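Local coordinates for Non-catalytic protein 1 (Piromyces equi, PDB 1WCU) that probably binds plant cell-wall polysaccharides as a family 29 carbohydrate-binding module, without catalytic activity of its own, at residues Y10-K15 with M131-Y136; L38-D43 with V119-A124; V68-E73 with G93-S98. One frame throughout, in Å; residues are numbered along the deposited sequence. Where two conformers were deposited one is given.

In the fold
The fold packs two antiparallel sheets face to face, and the three interactions sample their edges and the space between them. Interaction 1 pairs strand 129-137 with the end of strand 6-10. Its Met131 reaches into the interior, where CE lies 3.7 Å from Leu38 CB and SD 3.9 Å from Val119 CG1, both residues of interaction 2. The centres of interactions 1 and 2 are about 19 Å apart. Interactions 2 and 3 are closer, about 11 Å between centres, and are joined by a probable hydrogen bond between Asp121 OD1 and Thr72 OG1 (2.9 Å). Interaction 3, about 16 Å from interaction 1 between centres, adds Val68 to the same apolar interior, beside Met131.

Interaction 1: Y10-K15 with M131-Y136; sequences YETGKK and MRYIIY
Tyr10 has its CG trans to its own N (chi1 175°), which lays the ring along Met131 and Arg132: CE1 comes to 3.4 Å from Met131 O, and Arg132 CA lies at the ring edge. The chi1 of -45° at Tyr133 brings that ring back towards 10-15, although its CB starts out away from that segment; Glu11 O sits over one ring face, 3.8 Å from CD1. The Tyr10 ring is further fixed by its hydroxyl, which donates to Gly13 O at 2.7 Å, with this oxygen in the ring plane and Thr12 N over one face. The Thr12 methyl CG2 lies against both partner chains, alongside Tyr133 (3.9 Å from OH) and slantwise to Arg132 (4.0 Å from CD). Backbone bonds set the register. Ile134 N donates to Tyr10 O (2.8 Å), the return bond from Tyr10 N to Ile134 O is weak, and Tyr133 N donates to Glu11 O at 3.0 Å. The guanidinium of Arg132 turns to Asn34 O and Asp33 O. Strand 129-137 carries strand 6-10 and the loop after it, with strand 35-38 also bonded to it through Met131 and Leu36, and strand 62-70 running alongside through Arg132 and Gln67.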
loop_
_atom_site.group_PDB
_atom_site.type_symbol
_atom_site.label_atom_id
_atom_site.label_comp_id
_atom_site.label_asym_id
_atom_site.label_seq_id
_atom_site.Cartn_x
_atom_site.Cartn_y
_atom_site.Cartn_z
ATOM N N TYR A 10 -8.755 1.758 0.382
ATOM C CA TYR A 10 -9.115 2.249 1.704
ATOM C C TYR A 10 -9.110 3.767 1.721
ATOM O O TYR A 10 -8.139 4.373 1.261
ATOM C CB TYR A 10 -8.141 1.709 2.764
ATOM C CG TYR A 10 -8.392 2.277 4.144
ATOM C CD1 TYR A 10 -7.692 3.382 4.603
ATOM C CD2 TYR A 10 -9.368 1.738 4.987
ATOM C CE1 TYR A 10 -7.953 3.942 5.850
ATOM C CE2 TYR A 10 -9.630 2.291 6.222
ATOM C CZ TYR A 10 -8.920 3.390 6.662
ATOM O OH TYR A 10 -9.180 3.966 7.884
ATOM N N GLU A 11 -10.167 4.388 2.238
ATOM C CA GLU A 11 -10.208 5.839 2.402
ATOM C C GLU A 11 -9.957 6.202 3.861
ATOM O O GLU A 11 -8.833 6.550 4.222
ATOM C CB GLU A 11 -11.532 6.408 1.867
ATOM C CG GLU A 11 -11.589 6.411 0.336
ATOM C CD GLU A 11 -12.810 7.167 -0.208
ATOM O OE1 GLU A 11 -13.911 6.864 0.273
ATOM O OE2 GLU A 11 -12.663 8.032 -1.116
ATOM N N THR A 12 -10.998 6.082 4.682
ATOM C CA THR A 12 -10.942 6.239 6.131
ATOM C C THR A 12 -11.917 5.207 6.730
ATOM O O THR A 12 -12.478 4.395 5.991
ATOM C CB THR A 12 -11.333 7.670 6.554
ATOM O OG1 THR A 12 -12.626 7.992 5.999
ATOM C CG2 THR A 12 -10.295 8.698 6.077
ATOM N N GLY A 13 -12.123 5.223 8.045
ATOM C CA GLY A 13 -13.055 4.294 8.671
ATOM C C GLY A 13 -12.425 2.997 9.140
ATOM O O GLY A 13 -11.193 2.895 9.272
ATOM N N LYS A 14 -13.275 2.012 9.395
ATOM C CA LYS A 14 -12.856 0.813 10.108
ATOM C C LYS A 14 -12.820 -0.453 9.264
ATOM O O LYS A 14 -12.727 -1.548 9.796
ATOM C CB LYS A 14 -13.744 0.637 11.353
ATOM C CG LYS A 14 -13.489 1.744 12.413
ATOM C CD LYS A 14 -13.902 1.369 13.826
ATOM C CE LYS A 14 -12.774 0.753 14.632
ATOM N NZ LYS A 14 -11.967 1.777 15.382
ATOM N N LYS A 15 -12.850 -0.308 7.952
ATOM C CA LYS A 15 -12.699 -1.474 7.100
ATOM C C LYS A 15 -12.078 -1.156 5.751
ATOM O O LYS A 15 -12.178 -0.048 5.243
ATOM C CB LYS A 15 -14.061 -2.148 6.898
ATOM C CG LYS A 15 -15.067 -1.316 6.172
ATOM C CD LYS A 15 -16.517 -1.845 6.340
ATOM N N MET A 131 -2.409 4.891 8.039
ATOM C CA MET A 131 -2.558 5.107 6.597
ATOM C C MET A 131 -3.977 5.542 6.245
ATOM O O MET A 131 -4.941 5.104 6.868
ATOM C CB MET A 131 -2.212 3.821 5.828
ATOM C CG MET A 131 -0.739 3.495 5.918
ATOM S SD MET A 131 -0.338 1.829 5.397
ATOM C CE MET A 131 -0.549 0.972 6.935
ATOM N N ARG A 132 -4.086 6.373 5.209
ATOM C CA ARG A 132 -5.373 6.754 4.640
ATOM C C ARG A 132 -5.260 6.843 3.125
ATOM O O ARG A 132 -4.171 7.039 2.590
ATOM C CB ARG A 132 -5.837 8.122 5.171
ATOM C CG ARG A 132 -6.247 8.119 6.625
ATOM C CD ARG A 132 -6.550 9.531 7.126
ATOM N NE ARG A 132 -6.957 9.510 8.529
ATOM C CZ ARG A 132 -7.027 10.577 9.321
ATOM N NH1 ARG A 132 -6.744 11.778 8.848
ATOM N NH2 ARG A 132 -7.349 10.430 10.594
ATOM N N TYR A 133 -6.394 6.733 2.444
ATOM C CA TYR A 133 -6.483 7.006 1.002
ATOM C C TYR A 133 -5.468 6.189 0.190
ATOM O O TYR A 133 -4.692 6.735 -0.586
ATOM C CB TYR A 133 -6.371 8.515 0.698
ATOM C CG TYR A 133 -7.191 9.412 1.602
ATOM C CD1 TYR A 133 -8.572 9.370 1.614
ATOM C CD2 TYR A 133 -6.554 10.277 2.462
ATOM C CE1 TYR A 133 -9.313 10.222 2.499
ATOM C CE2 TYR A 133 -7.246 11.102 3.315
ATOM C CZ TYR A 133 -8.608 11.076 3.338
ATOM O OH TYR A 133 -9.241 11.931 4.227
ATOM N N ILE A 134 -5.517 4.880 0.372
ATOM C CA ILE A 134 -4.703 3.958 -0.397
ATOM C C ILE A 134 -5.411 3.731 -1.728
ATOM O O ILE A 134 -6.499 3.155 -1.772
ATOM C CB ILE A 134 -4.499 2.614 0.334
ATOM C CG1 ILE A 134 -3.853 2.852 1.709
ATOM C CG2 ILE A 134 -3.628 1.701 -0.535
ATOM C CD1 ILE A 134 -3.786 1.592 2.567
ATOM N N ILE A 135 -4.798 4.205 -2.808
ATOM C CA ILE A 135 -5.438 4.237 -4.126
ATOM C C ILE A 135 -4.432 3.817 -5.185
ATOM O O ILE A 135 -3.334 4.353 -5.246
ATOM C CB ILE A 135 -5.961 5.663 -4.492
ATOM C CG1 ILE A 135 -6.973 6.162 -3.452
ATOM C CG2 ILE A 135 -6.565 5.679 -5.903
ATOM C CD1 ILE A 135 -7.260 7.642 -3.533
ATOM N N TYR A 136 -4.807 2.871 -6.030
ATOM C CA TYR A 136 -4.022 2.494 -7.204
ATOM C C TYR A 136 -4.627 3.093 -8.474
ATOM O O TYR A 136 -5.832 3.067 -8.657
ATOM C CB TYR A 136 -3.994 0.962 -7.349
ATOM C CG TYR A 136 -3.428 0.539 -8.692
ATOM C CD1 TYR A 136 -2.051 0.575 -8.933
ATOM C CD2 TYR A 136 -4.255 0.165 -9.739
ATOM C CE1 TYR A 136 -1.521 0.244 -10.160
ATOM C CE2 TYR A 136 -3.722 -0.187 -10.994
ATOM C CZ TYR A 136 -2.368 -0.139 -11.198
ATOM O OH TYR A 136 -1.839 -0.468 -12.434
#

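Interaction 2: L38-D43 with V119-A124; sequences LTADPD and VQDGPA
Leu38 and Val119 supply the main apolar contact: with chi1 at 161° the isobutyl group of Leu38 extends towards 119-124, and its CD2 branch does the touching, 3.3 Å from Val119 O and 4.3 Å from Val119 CG1. Further out, the methyl of Ala40 meets Asp121 CB at 4.0 Å. The last apolar touch is made by the Ala124 methyl, which lies 3.7 Å from Asp43 C and so rests against backbone instead of side chain. The Leu38-Val119 contact runs between the two sheets of a beta-sandwich, since Leu38 ends strand 35-38 of one sheet and Val119 belongs to strand 116-121 of the other; the Ala40 and Asp43 contacts join the chain that follows each strand, which on the second side leaves its sheet through a type I turn from Asp121 to Ala124. Direct hydrogen bonds across the pair are absent, and water does the polar bridging. One molecule accepts from Ala40 N at 2.7 Å and donates to Asp121 OD2 at 2.8 Å; another accepts from Asp43 N and donates to Ala124 O, both at 2.8 Å. Asp121 OD2 is also hydrogen-bonded to Ser125 OG.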
loop_
_atom_site.group_PDB
_atom_site.type_symbol
_atom_site.label_atom_id
_atom_site.label_comp_id
_atom_site.label_asym_id
_atom_site.label_seq_id
_atom_site.Cartn_x
_atom_site.Cartn_y
_atom_site.Cartn_z
ATOM N N LEU A 38 -0.934 -0.442 10.429
ATOM C CA LEU A 38 0.012 -1.567 10.481
ATOM C C LEU A 38 0.829 -1.441 11.745
ATOM O O LEU A 38 1.487 -0.418 11.950
ATOM C CB LEU A 38 0.970 -1.513 9.284
ATOM C CG LEU A 38 2.292 -2.303 9.350
ATOM C CD1 LEU A 38 2.026 -3.787 9.561
ATOM C CD2 LEU A 38 3.151 -2.050 8.119
ATOM N N THR A 39 0.807 -2.479 12.577
ATOM C CA THR A 39 1.758 -2.593 13.677
ATOM C C THR A 39 2.485 -3.923 13.508
ATOM O O THR A 39 1.875 -4.990 13.636
ATOM C CB THR A 39 1.053 -2.559 15.049
ATOM O OG1 THR A 39 0.207 -1.399 15.144
ATOM C CG2 THR A 39 2.062 -2.556 16.182
ATOM N N ALA A 40 3.763 -3.872 13.143
ATOM C CA ALA A 40 4.556 -5.101 13.010
ATOM C C ALA A 40 4.715 -5.726 14.386
ATOM O O ALA A 40 4.839 -5.011 15.378
ATOM C CB ALA A 40 5.905 -4.806 12.403
ATOM N N ASP A 41 4.720 -7.052 14.452
ATOM C CA ASP A 41 4.879 -7.753 15.726
ATOM C C ASP A 41 6.258 -7.406 16.307
ATOM O O ASP A 41 7.176 -7.023 15.573
ATOM C CB ASP A 41 4.791 -9.254 15.533
ATOM C CG ASP A 41 3.433 -9.731 15.096
ATOM O OD1 ASP A 41 2.433 -9.020 15.295
ATOM O OD2 ASP A 41 3.371 -10.856 14.560
ATOM N N PRO A 42 6.413 -7.514 17.635
ATOM C CA PRO A 42 7.683 -7.134 18.235
ATOM C C PRO A 42 8.907 -7.761 17.563
ATOM O O PRO A 42 8.966 -8.970 17.347
ATOM C CB PRO A 42 7.525 -7.614 19.677
ATOM C CG PRO A 42 6.057 -7.536 19.925
ATOM C CD PRO A 42 5.423 -7.930 18.642
ATOM N N ASP A 43 9.866 -6.898 17.223
ATOM C CA ASP A 43 11.147 -7.261 16.594
ATOM C C ASP A 43 11.037 -7.868 15.196
ATOM O O ASP A 43 12.023 -8.380 14.673
ATOM C CB ASP A 43 12.004 -8.135 17.516
ATOM C CG ASP A 43 12.228 -7.491 18.868
ATOM O OD1 ASP A 43 12.751 -6.366 18.916
ATOM O OD2 ASP A 43 11.857 -8.115 19.871
ATOM N N VAL A 119 3.048 -2.779 2.513
ATOM C CA VAL A 119 3.639 -1.704 3.334
ATOM C C VAL A 119 4.330 -2.429 4.476
ATOM O O VAL A 119 3.717 -3.284 5.107
ATOM C CB VAL A 119 2.603 -0.701 3.871
ATOM C CG1 VAL A 119 3.272 0.428 4.652
ATOM C CG2 VAL A 119 1.808 -0.105 2.710
ATOM N N GLN A 120 5.593 -2.100 4.737
ATOM C CA GLN A 120 6.427 -2.886 5.638
ATOM C C GLN A 120 7.288 -1.990 6.535
ATOM O O GLN A 120 7.822 -0.974 6.075
ATOM C CB GLN A 120 7.298 -3.844 4.792
ATOM C CG GLN A 120 7.898 -4.985 5.522
ATOM C CD GLN A 120 8.274 -6.174 4.618
ATOM O OE1 GLN A 120 8.323 -6.101 3.368
ATOM N NE2 GLN A 120 8.543 -7.279 5.258
ATOM N N ASP A 121 7.399 -2.364 7.806
ATOM C CA ASP A 121 8.182 -1.621 8.814
ATOM C C ASP A 121 9.655 -1.997 8.794
ATOM O O ASP A 121 10.038 -3.004 9.363
ATOM C CB ASP A 121 7.604 -1.895 10.215
ATOM C CG ASP A 121 8.257 -1.069 11.294
ATOM O OD1 ASP A 121 9.009 -0.110 10.980
ATOM O OD2 ASP A 121 7.920 -1.312 12.470
ATOM N N GLY A 122 10.482 -1.149 8.191
ATOM C CA GLY A 122 11.889 -1.484 7.974
ATOM C C GLY A 122 12.688 -1.694 9.246
ATOM O O GLY A 122 13.406 -2.693 9.363
ATOM N N PRO A 123 12.602 -0.745 10.185
ATOM C CA PRO A 123 13.284 -0.921 11.462
ATOM C C PRO A 123 12.769 -1.987 12.422
ATOM O O PRO A 123 13.359 -2.122 13.499
ATOM C CB PRO A 123 13.140 0.448 12.138
ATOM C CG PRO A 123 12.845 1.382 11.047
ATOM C CD PRO A 123 12.032 0.604 10.061
ATOM N N ALA A 124 11.711 -2.728 12.089
ATOM C CA ALA A 124 11.136 -3.721 13.003
ATOM C C ALA A 124 10.898 -3.103 14.381
ATOM O O ALA A 124 11.387 -3.579 15.399
ATOM C CB ALA A 124 12.041 -4.942 13.092
HETATM O O HOH W 1 5.179 -1.520 13.023
HETATM O O HOH W 2 9.957 -4.137 17.751
#

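Interaction 3: V68-E73 with G93-S98; sequences VKTETE and GSFRSS
Thr70 and Ser98 form an antiparallel hydrogen-bonded pair where the two sheets of the sandwich meet, strand 62-70 of one taking up the end of the broken strand 90-98, whose earlier part, with Phe95, pairs with strand 74-79 of the other. Ser98 N donates to Thr70 O at 2.9 Å, and Thr70 N returns a longer bond to Ser98 O (3.3 Å). Thr70 OG1 accepts from Thr72 N at 3.1 Å, closing an ST turn that bends the chain, and also bonds to Pro128 O. Thr70 CG2, placed between N and the carbonyl carbon, is left to face the edge of the Phe95 ring, 4.1 Å from CD2. The Val68 side chain runs roughly perpendicular to that of Phe95, and Phe95 CE2 comes to 3.4 Å from Glu73 C. In the conformer described, Ser97 OG donates to Thr72 O at 2.8 Å from above the carbonyl plane. A water accepts from Ser97 N and donates to Glu73 OE1 (2.8 Å). The chemistry divides in two: Phe95 meets methyls and backbone, with Ile129 and Tyr104 also against it, whereas past the Thr70-Ser98 pair, where 71-73 runs beside Ser97 and Arg96, the link passes to the Ser97 hydroxyl and water, consistent with solvent taking part in the exposed side of the contact.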
loop_
_atom_site.group_PDB
_atom_site.type_symbol
_atom_site.label_atom_id
_atom_site.label_comp_id
_atom_site.label_asym_id
_atom_site.label_seq_id
_atom_site.Cartn_x
_atom_site.Cartn_y
_atom_site.Cartn_z
ATOM N N VAL A 68 0.507 8.570 4.764
ATOM C CA VAL A 68 1.057 7.881 5.937
ATOM C C VAL A 68 1.370 8.894 7.035
ATOM O O VAL A 68 1.868 9.990 6.746
ATOM C CB VAL A 68 2.354 7.133 5.599
ATOM C CG1 VAL A 68 2.825 6.311 6.800
ATOM C CG2 VAL A 68 2.145 6.235 4.392
ATOM N N LYS A 69 1.086 8.513 8.288
ATOM C CA LYS A 69 1.487 9.242 9.494
ATOM C C LYS A 69 2.115 8.211 10.401
ATOM O O LYS A 69 1.497 7.192 10.695
ATOM C CB LYS A 69 0.264 9.875 10.173
ATOM C CG LYS A 69 0.581 10.519 11.514
ATOM C CD LYS A 69 -0.650 11.157 12.138
ATOM C CE LYS A 69 -1.615 10.170 12.668
ATOM N NZ LYS A 69 -2.754 10.870 13.366
ATOM N N THR A 70 3.340 8.450 10.853
ATOM C CA THR A 70 4.046 7.471 11.681
ATOM C C THR A 70 5.329 8.031 12.270
ATOM O O THR A 70 5.925 8.954 11.710
ATOM C CB THR A 70 4.395 6.190 10.845
ATOM O OG1 THR A 70 4.919 5.171 11.712
ATOM C CG2 THR A 70 5.398 6.483 9.757
ATOM N N GLU A 71 5.769 7.423 13.374
ATOM C CA GLU A 71 7.077 7.700 13.963
ATOM C C GLU A 71 8.182 6.740 13.503
ATOM O O GLU A 71 9.348 6.910 13.858
ATOM C CB GLU A 71 6.976 7.690 15.490
ATOM C CG GLU A 71 6.162 8.824 16.078
ATOM C CD GLU A 71 6.224 8.808 17.591
ATOM O OE1 GLU A 71 7.246 9.265 18.145
ATOM O OE2 GLU A 71 5.270 8.301 18.215
ATOM N N THR A 72 7.833 5.721 12.717
ATOM C CA THR A 72 8.829 4.837 12.140
ATOM C C THR A 72 8.985 5.147 10.629
ATOM O O THR A 72 8.729 6.264 10.190
ATOM C CB THR A 72 8.533 3.347 12.483
ATOM O OG1 THR A 72 9.650 2.526 12.112
ATOM C CG2 THR A 72 7.252 2.820 11.816
ATOM N N GLU A 73 9.467 4.179 9.863
ATOM C CA GLU A 73 9.754 4.354 8.445
ATOM C C GLU A 73 9.744 2.985 7.805
ATOM O O GLU A 73 9.729 1.964 8.501
ATOM C CB GLU A 73 11.105 5.034 8.243
ATOM C CG GLU A 73 12.295 4.281 8.833
ATOM C CD GLU A 73 13.595 5.053 8.720
ATOM O OE1 GLU A 73 13.605 6.267 9.039
ATOM O OE2 GLU A 73 14.612 4.457 8.311
ATOM N N GLY A 93 9.043 2.065 -3.388
ATOM C CA GLY A 93 9.296 3.333 -2.709
ATOM C C GLY A 93 9.498 3.168 -1.230
ATOM O O GLY A 93 9.504 2.041 -0.741
ATOM N N SER A 94 9.715 4.288 -0.537
ATOM C CA SER A 94 9.897 4.288 0.910
ATOM C C SER A 94 9.017 5.345 1.532
ATOM O O SER A 94 8.659 6.316 0.861
ATOM C CB SER A 94 11.345 4.558 1.275
ATOM O OG SER A 94 11.740 5.829 0.833
ATOM N N PHE A 95 8.655 5.146 2.796
ATOM C CA PHE A 95 7.994 6.192 3.573
ATOM C C PHE A 95 8.886 6.500 4.761
ATOM O O PHE A 95 9.731 5.685 5.135
ATOM C CB PHE A 95 6.564 5.809 4.019
ATOM C CG PHE A 95 6.501 4.606 4.898
ATOM C CD1 PHE A 95 6.435 3.335 4.342
ATOM C CD2 PHE A 95 6.532 4.722 6.275
ATOM C CE1 PHE A 95 6.394 2.229 5.132
ATOM C CE2 PHE A 95 6.491 3.603 7.078
ATOM C CZ PHE A 95 6.413 2.349 6.507
ATOM N N ARG A 96 8.663 7.669 5.350
ATOM C CA ARG A 96 9.501 8.152 6.462
ATOM C C ARG A 96 8.617 8.699 7.583
ATOM O O ARG A 96 7.397 8.697 7.472
ATOM C CB ARG A 96 10.538 9.161 5.964
ATOM C CG ARG A 96 10.012 10.245 5.042
ATOM C CD ARG A 96 9.162 11.276 5.757
ATOM N NE ARG A 96 8.792 12.374 4.845
ATOM C CZ ARG A 96 8.235 13.511 5.252
ATOM N NH1 ARG A 96 8.007 13.726 6.540
ATOM N NH2 ARG A 96 7.929 14.464 4.371
ATOM N N SER A 97 9.218 9.166 8.670
ATOM C CA SER A 97 8.424 9.636 9.811
ATOM C C SER A 97 7.765 10.963 9.473
ATOM O O SER A 97 8.367 11.834 8.823
ATOM C CB SER A 97 9.269 9.748 11.110
ATOM O OG SER A 97 9.960 8.517 11.258
ATOM N N SER A 98 6.528 11.113 9.921
ATOM C CA SER A 98 5.818 12.378 9.802
ATOM C C SER A 98 4.816 12.551 10.901
ATOM O O SER A 98 4.159 11.602 11.301
ATOM C CB SER A 98 5.140 12.519 8.449
ATOM O OG SER A 98 4.103 11.567 8.244
HETATM O O HOH W 3 12.109 8.611 9.230
HETATM O O HOH W 4 11.863 6.981 11.902
#